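Long-range contacts in alpha-1,2-Mannosidase (Trichoderma reesei, PDB 1HCU), which probably trims alpha-1,2-linked mannose residues from high-mannose N-glycans as a calcium-dependent family 47 glycoside hydrolase: residues 22-27 / 71-76; 154-159 / 166-171; 353-358 / 379-384. All blocks are in the same frame, centred on the assembly; numbering follows the deposited sequence.

Overall arrangement
The three contacts lie far apart on one chain, their centres 36 to 37 Å from one another, and they hold different elements. Contact 1 joins two helices and is buried and mostly apolar, with a single isoleucine set on an indole. Contact 2 is an only partly buried beta hairpin, where one aspartate carboxylate gathers backbone and side-chain donors. Contact 3 is a buried pair of antiparallel strands at the end of a larger sheet, combining backbone bonds with aromatic packing beside Glu353, a predicted proton donor. Contact 1 is thus apolar helix packing, contact 2 a turn held by a carboxylate, and contact 3 sheet pairing near a predicted catalytic residue.

Contact 1 of 3, residues 22-27 / 71-76; sequences AFQTSW and ADIVNT
Trp27 and Ile73 mark the nearest approach of the two helical backbones, their CA atoms 8.2 Å apart. The segments 22-27 and 71-76 run in broadly the same direction, their axes crossing at 36°. At closest they are 12.1 Å apart, a wide spacing that large side chains have to bridge. Ile73 does most of this. Its CG2 methyl sits over one face of the Trp27 indole, 3.7 Å from the centroid of the five-membered ring and 16° off its normal, a CH-pi contact. The other branch of the isoleucine, CG1 and CD1, runs along the pyrrole side, where Ile73 CD1 lies 3.6 Å from Trp27 CD1. Ile73 CD1 also meets the edge of the Phe23 ring, near its plane and 4.0 Å from Phe23 CE1. A beta-branched residue suits this place because one branch lies over the indole face while the other follows its pyrrole side and reaches the edge of Phe23. Trp27 has its CG anti to the backbone N (chi1 175°), which carries the indole out across the gap. Its NE1 donates to a water at 3.0 Å, and a weak bond links that water to Thr76 OG1. Replacing Trp27 by an alanine would probably open a gap under Ile73 CG2 and cost the water its indole donor. Helix 56-67 closes the contact on one side, with Ala65 touching both Phe23 and Ile73, while helix 451-465 backs helix 13-33 through Phe454, edge-to-face with Phe23, and Trp453, bonded to Ser26.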
loop_
_atom_site.group_PDB
_atom_site.type_symbol
_atom_site.label_atom_id
_atom_site.label_comp_id
_atom_site.label_asym_id
_atom_site.label_seq_id
_atom_site.Cartn_x
_atom_site.Cartn_y
_atom_site.Cartn_z
ATOM N N ALA A 22 -14.273 1.583 15.023
ATOM C CA ALA A 22 -14.346 0.565 13.969
ATOM C C ALA A 22 -13.169 -0.399 14.093
ATOM O O ALA A 22 -13.300 -1.602 13.831
ATOM C CB ALA A 22 -14.339 1.216 12.587
ATOM N N PHE A 23 -12.017 0.131 14.494
ATOM C CA PHE A 23 -10.834 -0.700 14.673
ATOM C C PHE A 23 -11.059 -1.630 15.870
ATOM O O PHE A 23 -10.786 -2.828 15.788
ATOM C CB PHE A 23 -9.592 0.185 14.882
ATOM C CG PHE A 23 -8.314 -0.589 15.083
ATOM C CD1 PHE A 23 -7.984 -1.103 16.336
ATOM C CD2 PHE A 23 -7.448 -0.821 14.015
ATOM C CE1 PHE A 23 -6.815 -1.837 16.527
ATOM C CE2 PHE A 23 -6.271 -1.559 14.193
ATOM C CZ PHE A 23 -5.953 -2.067 15.455
ATOM N N GLN A 24 -11.577 -1.077 16.967
ATOM C CA GLN A 24 -11.846 -1.855 18.179
ATOM C C GLN A 24 -12.735 -3.069 17.874
ATOM O O GLN A 24 -12.423 -4.201 18.259
ATOM C CB GLN A 24 -12.530 -0.965 19.231
ATOM C CG GLN A 24 -12.752 -1.643 20.583
ATOM C CD GLN A 24 -11.463 -1.850 21.352
ATOM O OE1 GLN A 24 -11.279 -2.872 22.003
ATOM N NE2 GLN A 24 -10.570 -0.875 21.288
ATOM N N THR A 25 -13.839 -2.814 17.174
ATOM C CA THR A 25 -14.788 -3.855 16.788
ATOM C C THR A 25 -14.085 -4.940 15.952
ATOM O O THR A 25 -14.150 -6.139 16.266
ATOM C CB THR A 25 -15.945 -3.228 15.979
ATOM O OG1 THR A 25 -16.618 -2.259 16.796
ATOM C CG2 THR A 25 -16.931 -4.282 15.529
ATOM N N SER A 26 -13.410 -4.503 14.892
ATOM C CA SER A 26 -12.674 -5.396 14.005
ATOM C C SER A 26 -11.682 -6.259 14.801
ATOM O O SER A 26 -11.578 -7.468 14.579
ATOM C CB SER A 26 -11.928 -4.570 12.953
ATOM O OG SER A 26 -12.827 -3.708 12.267
ATOM N N TRP A 27 -10.970 -5.641 15.742
ATOM C CA TRP A 27 -10.015 -6.385 16.552
ATOM C C TRP A 27 -10.671 -7.432 17.451
ATOM O O TRP A 27 -10.251 -8.589 17.460
ATOM C CB TRP A 27 -9.172 -5.448 17.415
ATOM C CG TRP A 27 -8.269 -6.218 18.335
ATOM C CD1 TRP A 27 -8.454 -6.448 19.673
ATOM C CD2 TRP A 27 -7.095 -6.945 17.961
ATOM N NE1 TRP A 27 -7.469 -7.278 20.148
ATOM C CE2 TRP A 27 -6.622 -7.599 19.120
ATOM C CE3 TRP A 27 -6.399 -7.111 16.757
ATOM C CZ2 TRP A 27 -5.482 -8.409 19.110
ATOM C CZ3 TRP A 27 -5.261 -7.921 16.748
ATOM C CH2 TRP A 27 -4.817 -8.557 17.917
ATOM N N ALA A 71 -3.355 0.532 24.367
ATOM C CA ALA A 71 -2.415 -0.203 25.194
ATOM C C ALA A 71 -2.724 -1.702 25.280
ATOM O O ALA A 71 -1.867 -2.526 24.966
ATOM C CB ALA A 71 -2.368 0.417 26.593
ATOM N N ASP A 72 -3.939 -2.057 25.689
ATOM C CA ASP A 72 -4.317 -3.468 25.818
ATOM C C ASP A 72 -4.080 -4.321 24.578
ATOM O O ASP A 72 -3.470 -5.384 24.656
ATOM C CB ASP A 72 -5.782 -3.579 26.235
ATOM C CG ASP A 72 -5.985 -3.298 27.706
ATOM O OD1 ASP A 72 -5.124 -2.611 28.306
ATOM O OD2 ASP A 72 -7.008 -3.757 28.259
ATOM N N ILE A 73 -4.580 -3.869 23.437
ATOM C CA ILE A 73 -4.390 -4.610 22.207
ATOM C C ILE A 73 -2.901 -4.733 21.907
ATOM O O ILE A 73 -2.439 -5.791 21.485
ATOM C CB ILE A 73 -5.097 -3.909 21.021
ATOM C CG1 ILE A 73 -6.608 -3.871 21.281
ATOM C CG2 ILE A 73 -4.772 -4.633 19.715
ATOM C CD1 ILE A 73 -7.394 -3.091 20.262
ATOM N N VAL A 74 -2.152 -3.661 22.143
ATOM C CA VAL A 74 -0.720 -3.671 21.881
ATOM C C VAL A 74 -0.039 -4.748 22.707
ATOM O O VAL A 74 0.772 -5.522 22.198
ATOM C CB VAL A 74 -0.066 -2.307 22.204
ATOM C CG1 VAL A 74 1.451 -2.395 22.050
ATOM C CG2 VAL A 74 -0.610 -1.246 21.290
ATOM N N ASN A 75 -0.376 -4.799 23.987
ATOM C CA ASN A 75 0.210 -5.783 24.873
ATOM C C ASN A 75 -0.111 -7.206 24.413
ATOM O O ASN A 75 0.759 -8.076 24.434
ATOM C CB ASN A 75 -0.282 -5.549 26.302
ATOM C CG ASN A 75 0.145 -6.651 27.250
ATOM O OD1 ASN A 75 -0.562 -7.654 27.417
ATOM N ND2 ASN A 75 1.317 -6.484 27.866
ATOM N N THR A 76 -1.351 -7.434 23.985
ATOM C CA THR A 76 -1.769 -8.757 23.528
ATOM C C THR A 76 -0.899 -9.255 22.375
ATOM O O THR A 76 -0.457 -10.405 22.369
ATOM C CB THR A 76 -3.249 -8.750 23.063
ATOM O OG1 THR A 76 -4.085 -8.272 24.123
ATOM C CG2 THR A 76 -3.698 -10.150 22.674
HETATM O O HOH W 1 -7.131 -7.360 23.112
#

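Contact 2 of 3, residues 154-159 / 166-171; sequences VPDPTV and RRSGAS
Asp156 reaches across to the segment 166-171. Its CB lies against the aliphatic part of Arg167, 3.5 Å from Arg167 CG. With CG of the aspartate anti to the backbone N (chi1 -179°), the carboxylate is carried into the turn formed by Ser168, Gly169 and Ala170. OD1 accepts three bonds. Gly169 N meets Asp156 OD1 on the syn side at 2.6 Å, and Ala170 N comes from above the carboxylate plane; both bonds are bent. Straighter, at 160°, is the salt bridge from Arg167 NE to Asp156 OD1, 3.1 Å long, on the anti side and in the guanidinium plane. Asp156 OD2 takes Ser168 OG on its syn lone pair at 2.6 Å, and Thr158 N on the anti side, closing an Asx turn. Five donors thus fix this buried carboxylate and, with the arginine charge, probably offset the crowding of two acceptors, Asp156 OD2 and Thr158 O, 2.9 Å apart. Ser168 OG also accepts from Ala170 N in an ST turn, so serine serves as donor and acceptor. Gly169 suits its place because its positive phi (91°) would press a CB against the preceding carbonyl. Ser168 N bonds to Thr158 O at 2.9 Å, and Val159 with Arg167 forms an antiparallel non-hydrogen-bonded pair. The Thr158 side chain lies about 9 Å from that of Glu100, a predicted proton donor. In the three-stranded sheet, strand 158-160 lies between 166-167 and 96-97, while Pro157 touches Glu177 of helix 175-178.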
loop_
_atom_site.group_PDB
_atom_site.type_symbol
_atom_site.label_atom_id
_atom_site.label_comp_id
_atom_site.label_asym_id
_atom_site.label_seq_id
_atom_site.Cartn_x
_atom_site.Cartn_y
_atom_site.Cartn_z
ATOM N N VAL A 154 18.534 -10.581 -8.816
ATOM C CA VAL A 154 17.135 -10.164 -8.850
ATOM C C VAL A 154 16.416 -11.224 -8.033
ATOM O O VAL A 154 16.499 -12.422 -8.338
ATOM C CB VAL A 154 16.546 -10.153 -10.294
ATOM C CG1 VAL A 154 15.045 -9.855 -10.255
ATOM C CG2 VAL A 154 17.260 -9.119 -11.143
ATOM N N PRO A 155 15.697 -10.806 -6.985
ATOM C CA PRO A 155 14.972 -11.743 -6.122
ATOM C C PRO A 155 13.954 -12.636 -6.823
ATOM O O PRO A 155 13.283 -12.220 -7.767
ATOM C CB PRO A 155 14.310 -10.823 -5.098
ATOM C CG PRO A 155 14.035 -9.598 -5.915
ATOM C CD PRO A 155 15.340 -9.417 -6.654
ATOM N N ASP A 156 13.864 -13.873 -6.349
ATOM C CA ASP A 156 12.908 -14.851 -6.844
ATOM C C ASP A 156 11.682 -14.465 -6.014
ATOM O O ASP A 156 11.800 -14.264 -4.813
ATOM C CB ASP A 156 13.393 -16.253 -6.473
ATOM C CG ASP A 156 12.481 -17.353 -6.974
ATOM O OD1 ASP A 156 13.016 -18.316 -7.565
ATOM O OD2 ASP A 156 11.248 -17.272 -6.766
ATOM N N PRO A 157 10.501 -14.345 -6.642
ATOM C CA PRO A 157 9.250 -13.972 -5.965
ATOM C C PRO A 157 8.720 -14.935 -4.897
ATOM O O PRO A 157 7.992 -14.526 -3.987
ATOM C CB PRO A 157 8.270 -13.820 -7.125
ATOM C CG PRO A 157 8.734 -14.872 -8.084
ATOM C CD PRO A 157 10.249 -14.690 -8.055
ATOM N N THR A 158 9.085 -16.205 -5.003
ATOM C CA THR A 158 8.611 -17.207 -4.057
ATOM C C THR A 158 9.730 -18.053 -3.445
ATOM O O THR A 158 10.671 -18.452 -4.135
ATOM C CB THR A 158 7.611 -18.168 -4.749
ATOM O OG1 THR A 158 6.550 -17.407 -5.339
ATOM C CG2 THR A 158 7.022 -19.152 -3.747
ATOM N N VAL A 159 9.615 -18.315 -2.142
ATOM C CA VAL A 159 10.575 -19.155 -1.419
ATOM C C VAL A 159 9.812 -20.144 -0.548
ATOM O O VAL A 159 8.590 -20.057 -0.416
ATOM C CB VAL A 159 11.517 -18.336 -0.514
ATOM C CG1 VAL A 159 12.360 -17.396 -1.358
ATOM C CG2 VAL A 159 10.714 -17.581 0.547
ATOM N N ARG A 166 14.567 -22.592 0.660
ATOM C CA ARG A 166 14.884 -22.688 -0.762
ATOM C C ARG A 166 14.131 -21.676 -1.632
ATOM O O ARG A 166 13.083 -21.160 -1.242
ATOM C CB ARG A 166 14.594 -24.110 -1.276
ATOM C CG ARG A 166 13.232 -24.669 -0.860
ATOM C CD ARG A 166 12.963 -26.029 -1.491
ATOM N NE ARG A 166 12.545 -25.893 -2.882
ATOM C CZ ARG A 166 11.282 -25.968 -3.296
ATOM N NH1 ARG A 166 10.301 -26.193 -2.431
ATOM N NH2 ARG A 166 10.996 -25.788 -4.575
ATOM N N ARG A 167 14.693 -21.413 -2.810
ATOM C CA ARG A 167 14.151 -20.499 -3.816
ATOM C C ARG A 167 13.150 -21.308 -4.619
ATOM O O ARG A 167 13.295 -22.527 -4.724
ATOM C CB ARG A 167 15.257 -20.103 -4.787
ATOM C CG ARG A 167 15.502 -18.650 -4.988
ATOM C CD ARG A 167 16.595 -18.514 -6.022
ATOM N NE ARG A 167 16.103 -18.897 -7.341
ATOM C CZ ARG A 167 16.882 -19.196 -8.371
ATOM N NH1 ARG A 167 18.201 -19.164 -8.232
ATOM N NH2 ARG A 167 16.346 -19.511 -9.540
ATOM N N SER A 168 12.164 -20.651 -5.219
ATOM C CA SER A 168 11.194 -21.378 -6.029
ATOM C C SER A 168 11.842 -21.709 -7.382
ATOM O O SER A 168 11.482 -22.687 -8.034
ATOM C CB SER A 168 9.934 -20.538 -6.256
ATOM O OG SER A 168 10.157 -19.559 -7.254
ATOM N N GLY A 169 12.799 -20.885 -7.798
ATOM C CA GLY A 169 13.471 -21.115 -9.063
ATOM C C GLY A 169 12.812 -20.418 -10.242
ATOM O O GLY A 169 13.067 -20.769 -11.394
ATOM N N ALA A 170 11.958 -19.435 -9.970
ATOM C CA ALA A 170 11.292 -18.709 -11.052
ATOM C C ALA A 170 12.360 -18.081 -11.937
ATOM O O ALA A 170 13.474 -17.817 -11.479
ATOM C CB ALA A 170 10.377 -17.629 -10.483
ATOM N N SER A 171 12.018 -17.837 -13.196
ATOM C CA SER A 171 12.961 -17.244 -14.139
ATOM C C SER A 171 12.775 -15.735 -14.321
ATOM O O SER A 171 13.562 -15.091 -15.019
ATOM C CB SER A 171 12.847 -17.940 -15.493
ATOM O OG SER A 171 11.526 -17.848 -15.990
#

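Contact 3 of 3, residues 353-358 / 379-384; sequences EGFAWV and AGFWVT
Trp382 lays one face of its indole over the backbone of the segment 353-358, with Ala356 O 3.3 Å above the plane and Trp357 N farther out, both offset toward the rim. At the ring's edge, in its plane, Val358 CG2 comes to 3.8 Å from Trp382 CZ3. The CB methyl of Ala356 makes an off-centre CH-pi contact, 4.2 Å from the centroid of the Trp382 five-membered ring; an alanine is small enough to lie against so broad a ring. CG of Trp382 stands between its own backbone N and carbonyl carbon (chi1 65°), which turns the indole back over the neighbouring strand. On the sheet face of Phe355 and Val383, the Phe355 and Phe381 rings meet obliquely with planes at 68°, and Phe355 CB touches Phe381 CD1 at 3.7 Å. The backbones pair antiparallel: Ala356 N donates to Trp382 O at 2.8 Å, and Trp382 N to Ala356 O at 2.9 Å, while Thr384 N reaches Gly354 O from above the carbonyl plane. Glycine suits position 354, since a CB there would clash with Thr384 OG1. At the other end, Gly380 leaves helix 373-379 with the positive phi that glycine readily adopts. Glu353 and Gly354 both face Ala385 in a classic beta bulge. The chemistry therefore divides: fairly straight backbone bonds set the register, aromatic and methyl packing covers the strands, and the carboxylate of Glu353, a predicted proton donor, finds its salt-bridge partner, Arg391, outside the pair.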
loop_
_atom_site.group_PDB
_atom_site.type_symbol
_atom_site.label_atom_id
_atom_site.label_comp_id
_atom_site.label_asym_id
_atom_site.label_seq_id
_atom_site.Cartn_x
_atom_site.Cartn_y
_atom_site.Cartn_z
ATOM N N GLU A 353 -13.357 -1.652 -7.984
ATOM C CA GLU A 353 -12.043 -2.288 -8.023
ATOM C C GLU A 353 -11.363 -1.958 -9.344
ATOM O O GLU A 353 -10.154 -1.714 -9.407
ATOM C CB GLU A 353 -12.214 -3.796 -7.896
ATOM C CG GLU A 353 -11.334 -4.419 -6.855
ATOM C CD GLU A 353 -9.940 -4.608 -7.349
ATOM O OE1 GLU A 353 -9.804 -4.895 -8.552
ATOM O OE2 GLU A 353 -8.994 -4.491 -6.551
ATOM N N GLY A 354 -12.166 -1.958 -10.399
ATOM C CA GLY A 354 -11.671 -1.646 -11.718
ATOM C C GLY A 354 -12.719 -0.847 -12.466
ATOM O O GLY A 354 -13.911 -1.138 -12.355
ATOM N N PHE A 355 -12.278 0.165 -13.209
ATOM C CA PHE A 355 -13.180 0.999 -13.988
ATOM C C PHE A 355 -12.481 1.458 -15.261
ATOM O O PHE A 355 -11.254 1.397 -15.361
ATOM C CB PHE A 355 -13.660 2.212 -13.167
ATOM C CG PHE A 355 -12.561 3.174 -12.785
ATOM C CD1 PHE A 355 -12.207 4.229 -13.621
ATOM C CD2 PHE A 355 -11.876 3.016 -11.581
ATOM C CE1 PHE A 355 -11.190 5.116 -13.266
ATOM C CE2 PHE A 355 -10.856 3.898 -11.218
ATOM C CZ PHE A 355 -10.513 4.950 -12.061
ATOM N N ALA A 356 -13.265 1.915 -16.234
ATOM C CA ALA A 356 -12.700 2.363 -17.504
ATOM C C ALA A 356 -13.450 3.556 -18.107
ATOM O O ALA A 356 -14.530 3.925 -17.654
ATOM C CB ALA A 356 -12.681 1.199 -18.491
ATOM N N TRP A 357 -12.869 4.157 -19.136
ATOM C CA TRP A 357 -13.495 5.307 -19.765
ATOM C C TRP A 357 -13.043 5.416 -21.213
ATOM O O TRP A 357 -12.381 4.518 -21.734
ATOM C CB TRP A 357 -13.128 6.578 -18.989
ATOM C CG TRP A 357 -11.648 6.855 -18.947
ATOM C CD1 TRP A 357 -10.955 7.725 -19.737
ATOM C CD2 TRP A 357 -10.674 6.222 -18.102
ATOM N NE1 TRP A 357 -9.614 7.673 -19.442
ATOM C CE2 TRP A 357 -9.413 6.760 -18.442
ATOM C CE3 TRP A 357 -10.744 5.252 -17.090
ATOM C CZ2 TRP A 357 -8.230 6.358 -17.808
ATOM C CZ3 TRP A 357 -9.559 4.851 -16.459
ATOM C CH2 TRP A 357 -8.326 5.404 -16.822
ATOM N N VAL A 358 -13.426 6.503 -21.869
ATOM C CA VAL A 358 -13.028 6.735 -23.247
ATOM C C VAL A 358 -12.057 7.912 -23.207
ATOM O O VAL A 358 -12.412 8.994 -22.730
ATOM C CB VAL A 358 -14.237 7.101 -24.133
ATOM C CG1 VAL A 358 -13.782 7.299 -25.567
ATOM C CG2 VAL A 358 -15.297 6.004 -24.070
ATOM N N ALA A 379 -21.152 10.256 -14.949
ATOM C CA ALA A 379 -20.104 9.904 -13.996
ATOM C C ALA A 379 -18.688 10.032 -14.552
ATOM O O ALA A 379 -17.758 10.372 -13.819
ATOM C CB ALA A 379 -20.321 8.497 -13.484
ATOM N N GLY A 380 -18.516 9.745 -15.837
ATOM C CA GLY A 380 -17.198 9.853 -16.430
ATOM C C GLY A 380 -16.405 8.558 -16.429
ATOM O O GLY A 380 -15.211 8.563 -16.728
ATOM N N PHE A 381 -17.053 7.445 -16.096
ATOM C CA PHE A 381 -16.379 6.146 -16.084
ATOM C C PHE A 381 -17.412 5.035 -15.954
ATOM O O PHE A 381 -18.563 5.290 -15.605
ATOM C CB PHE A 381 -15.394 6.079 -14.899
ATOM C CG PHE A 381 -16.067 5.973 -13.538
ATOM C CD1 PHE A 381 -16.338 4.727 -12.972
ATOM C CD2 PHE A 381 -16.444 7.117 -12.838
ATOM C CE1 PHE A 381 -16.974 4.621 -11.721
ATOM C CE2 PHE A 381 -17.078 7.029 -11.596
ATOM C CZ PHE A 381 -17.346 5.777 -11.033
ATOM N N TRP A 382 -17.024 3.809 -16.273
ATOM C CA TRP A 382 -17.928 2.688 -16.073
ATOM C C TRP A 382 -17.154 1.626 -15.306
ATOM O O TRP A 382 -15.921 1.601 -15.329
ATOM C CB TRP A 382 -18.492 2.157 -17.396
ATOM C CG TRP A 382 -17.530 1.553 -18.330
ATOM C CD1 TRP A 382 -17.105 0.257 -18.350
ATOM C CD2 TRP A 382 -16.916 2.197 -19.448
ATOM N NE1 TRP A 382 -16.270 0.049 -19.419
ATOM C CE2 TRP A 382 -16.133 1.221 -20.112
ATOM C CE3 TRP A 382 -16.954 3.503 -19.957
ATOM C CZ2 TRP A 382 -15.392 1.509 -21.262
ATOM C CZ3 TRP A 382 -16.220 3.794 -21.100
ATOM C CH2 TRP A 382 -15.447 2.797 -21.741
ATOM N N VAL A 383 -17.878 0.769 -14.602
ATOM C CA VAL A 383 -17.265 -0.266 -13.782
ATOM C C VAL A 383 -16.967 -1.543 -14.540
ATOM O O VAL A 383 -17.805 -2.036 -15.288
ATOM C CB VAL A 383 -18.172 -0.629 -12.589
ATOM C CG1 VAL A 383 -17.439 -1.568 -11.639
ATOM C CG2 VAL A 383 -18.618 0.635 -11.876
ATOM N N THR A 384 -15.770 -2.076 -14.319
ATOM C CA THR A 384 -15.337 -3.315 -14.950
ATOM C C THR A 384 -15.169 -4.396 -13.873
ATOM O O THR A 384 -15.287 -5.589 -14.150
ATOM C CB THR A 384 -13.993 -3.129 -15.704
ATOM O OG1 THR A 384 -13.006 -2.624 -14.804
ATOM C CG2 THR A 384 -14.152 -2.148 -16.870
#